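Local coordinates for protein endoglucanase (Clostridium thermocellum, PDB 2YIK) that probably hydrolyses internal beta-1,4-glucosidic bonds of cellulose, as a family 9 glycoside hydrolase, at residues G391-N396 and G473-G478. Residues are numbered along the deposited sequence; the frame is centred on the assembly and turned at random.
Sequences GSARYN and GALVGG
Where Gly477 meets Ser392 and Ala393 at the start of helix 392-408, two flat groups of the helix's own first turn are turned away from the loop: the guanidinium of Arg394 and the ring of Tyr395. They lie face against face, with Tyr395 CZ 3.6 Å above the middle of the guanidinium plane. At the edge of that plane sits Gly391, whose O receives Arg394 NE at 3.1 Å, on a lone pair and within 6° of the guanidinium plane. The same oxygen also takes the amide of Tyr395, a helical bond, and Arg394 NH2 bonds to Trp390 O, so the guanidinium is fixed in its rotation.

Across the contact, the helix start meets a carbonyl of the loop 473-478. Gly477 O accepts the amide of Ala393 at 3.0 Å in a nearly straight bond (167° at the hydrogen). Ser392 OG also approaches Gly477 O, at 3.3 Å, but only weakly, its stronger partner being the hydroxyl of Tyr384. Next to these polar atoms, Ala393 CB fits against Val476 O at 3.4 Å and Leu475 CG at 3.8 Å. With CG anti to the backbone N (chi1 173°), Leu475 brings CG and its methyls up to Ala393 CB; the same side chain touches Asn502 and Phe505 of helix 499-516. The CB of Val476 points away from the helix start, and its side chain lies about 7 Å from that of His451, the predicted active-site residue. Within the (alpha/alpha)6 barrel of this family, a loop carbonyl thus supplies an acceptor to a first-turn amide of helix 392-408, at a buried contact, an electrostatically favourable pairing if the helix dipole contributes as expected.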
loop_
_atom_site.group_PDB
_atom_site.type_symbol
_atom_site.label_atom_id
_atom_site.label_comp_id
_atom_site.label_asym_id
_atom_site.label_seq_id
_atom_site.Cartn_x
_atom_site.Cartn_y
_atom_site.Cartn_z
ATOM N N GLY A 391 -8.011 8.323 -9.843
ATOM C CA GLY A 391 -7.469 6.995 -9.635
ATOM C C GLY A 391 -8.545 5.933 -9.694
ATOM O O GLY A 391 -8.683 5.122 -8.772
ATOM N N SER A 392 -9.320 5.934 -10.775
ATOM C CA SER A 392 -10.377 4.951 -10.932
ATOM C C SER A 392 -9.786 3.545 -11.008
ATOM O O SER A 392 -10.368 2.600 -10.478
ATOM C CB SER A 392 -11.201 5.237 -12.195
ATOM O OG SER A 392 -10.445 5.051 -13.381
ATOM N N ALA A 393 -8.629 3.413 -11.660
ATOM C CA ALA A 393 -7.957 2.116 -11.813
ATOM C C ALA A 393 -7.501 1.566 -10.463
ATOM O O ALA A 393 -7.514 0.358 -10.223
ATOM C CB ALA A 393 -6.764 2.250 -12.749
ATOM N N ARG A 394 -7.086 2.473 -9.592
ATOM C CA ARG A 394 -6.632 2.118 -8.262
ATOM C C ARG A 394 -7.783 1.504 -7.461
ATOM O O ARG A 394 -7.592 0.536 -6.722
ATOM C CB ARG A 394 -6.064 3.375 -7.590
ATOM C CG ARG A 394 -5.922 3.327 -6.088
ATOM C CD ARG A 394 -7.110 4.003 -5.438
ATOM N NE ARG A 394 -7.336 5.336 -5.987
ATOM C CZ ARG A 394 -7.126 6.473 -5.331
ATOM N NH1 ARG A 394 -6.674 6.463 -4.084
ATOM N NH2 ARG A 394 -7.404 7.627 -5.918
ATOM N N TYR A 395 -8.984 2.054 -7.625
ATOM C CA TYR A 395 -10.164 1.538 -6.931
ATOM C C TYR A 395 -10.629 0.232 -7.561
ATOM O O TYR A 395 -10.962 -0.728 -6.865
ATOM C CB TYR A 395 -11.315 2.541 -7.004
ATOM C CG TYR A 395 -11.064 3.829 -6.270
ATOM C CD1 TYR A 395 -10.668 3.820 -4.939
ATOM C CD2 TYR A 395 -11.293 5.062 -6.885
ATOM C CE1 TYR A 395 -10.511 5.005 -4.226
ATOM C CE2 TYR A 395 -11.139 6.258 -6.178
ATOM C CZ TYR A 395 -10.752 6.215 -4.848
ATOM O OH TYR A 395 -10.619 7.376 -4.122
ATOM N N ASN A 396 -10.658 0.216 -8.891
ATOM C CA ASN A 396 -11.094 -0.957 -9.626
ATOM C C ASN A 396 -10.243 -2.186 -9.312
ATOM O O ASN A 396 -10.779 -3.252 -9.027
ATOM C CB ASN A 396 -11.067 -0.674 -11.133
ATOM C CG ASN A 396 -11.645 -1.819 -11.953
ATOM O OD1 ASN A 396 -11.002 -2.846 -12.149
ATOM N ND2 ASN A 396 -12.870 -1.646 -12.423
ATOM N N GLY A 473 5.245 -1.356 -15.943
ATOM C CA GLY A 473 4.306 -1.788 -14.924
ATOM C C GLY A 473 3.467 -0.780 -14.172
ATOM O O GLY A 473 2.634 -1.166 -13.352
ATOM N N ALA A 474 3.674 0.504 -14.430
ATOM C CA ALA A 474 2.891 1.523 -13.743
ATOM C C ALA A 474 1.444 1.519 -14.247
ATOM O O ALA A 474 1.201 1.478 -15.455
ATOM C CB ALA A 474 3.510 2.898 -13.961
ATOM N N LEU A 475 0.494 1.547 -13.316
ATOM C CA LEU A 475 -0.927 1.581 -13.658
ATOM C C LEU A 475 -1.347 3.027 -13.457
ATOM O O LEU A 475 -1.369 3.518 -12.328
ATOM C CB LEU A 475 -1.739 0.675 -12.729
ATOM C CG LEU A 475 -3.266 0.736 -12.858
ATOM C CD1 LEU A 475 -3.699 0.207 -14.213
ATOM C CD2 LEU A 475 -3.907 -0.087 -11.742
ATOM N N VAL A 476 -1.663 3.719 -14.546
ATOM C CA VAL A 476 -2.055 5.117 -14.442
ATOM C C VAL A 476 -3.481 5.291 -13.912
ATOM O O VAL A 476 -4.252 4.331 -13.842
ATOM C CB VAL A 476 -1.925 5.812 -15.802
ATOM C CG1 VAL A 476 -0.485 5.687 -16.304
ATOM C CG2 VAL A 476 -2.898 5.194 -16.799
ATOM N N GLY A 477 -3.812 6.520 -13.529
ATOM C CA GLY A 477 -5.131 6.820 -13.005
ATOM C C GLY A 477 -6.241 6.099 -13.742
ATOM O O GLY A 477 -7.161 5.562 -13.125
ATOM N N GLY A 478 -6.166 6.095 -15.070
ATOM C CA GLY A 478 -7.174 5.412 -15.855
ATOM C C GLY A 478 -8.021 6.332 -16.703
ATOM O O GLY A 478 -7.792 7.543 -16.734
#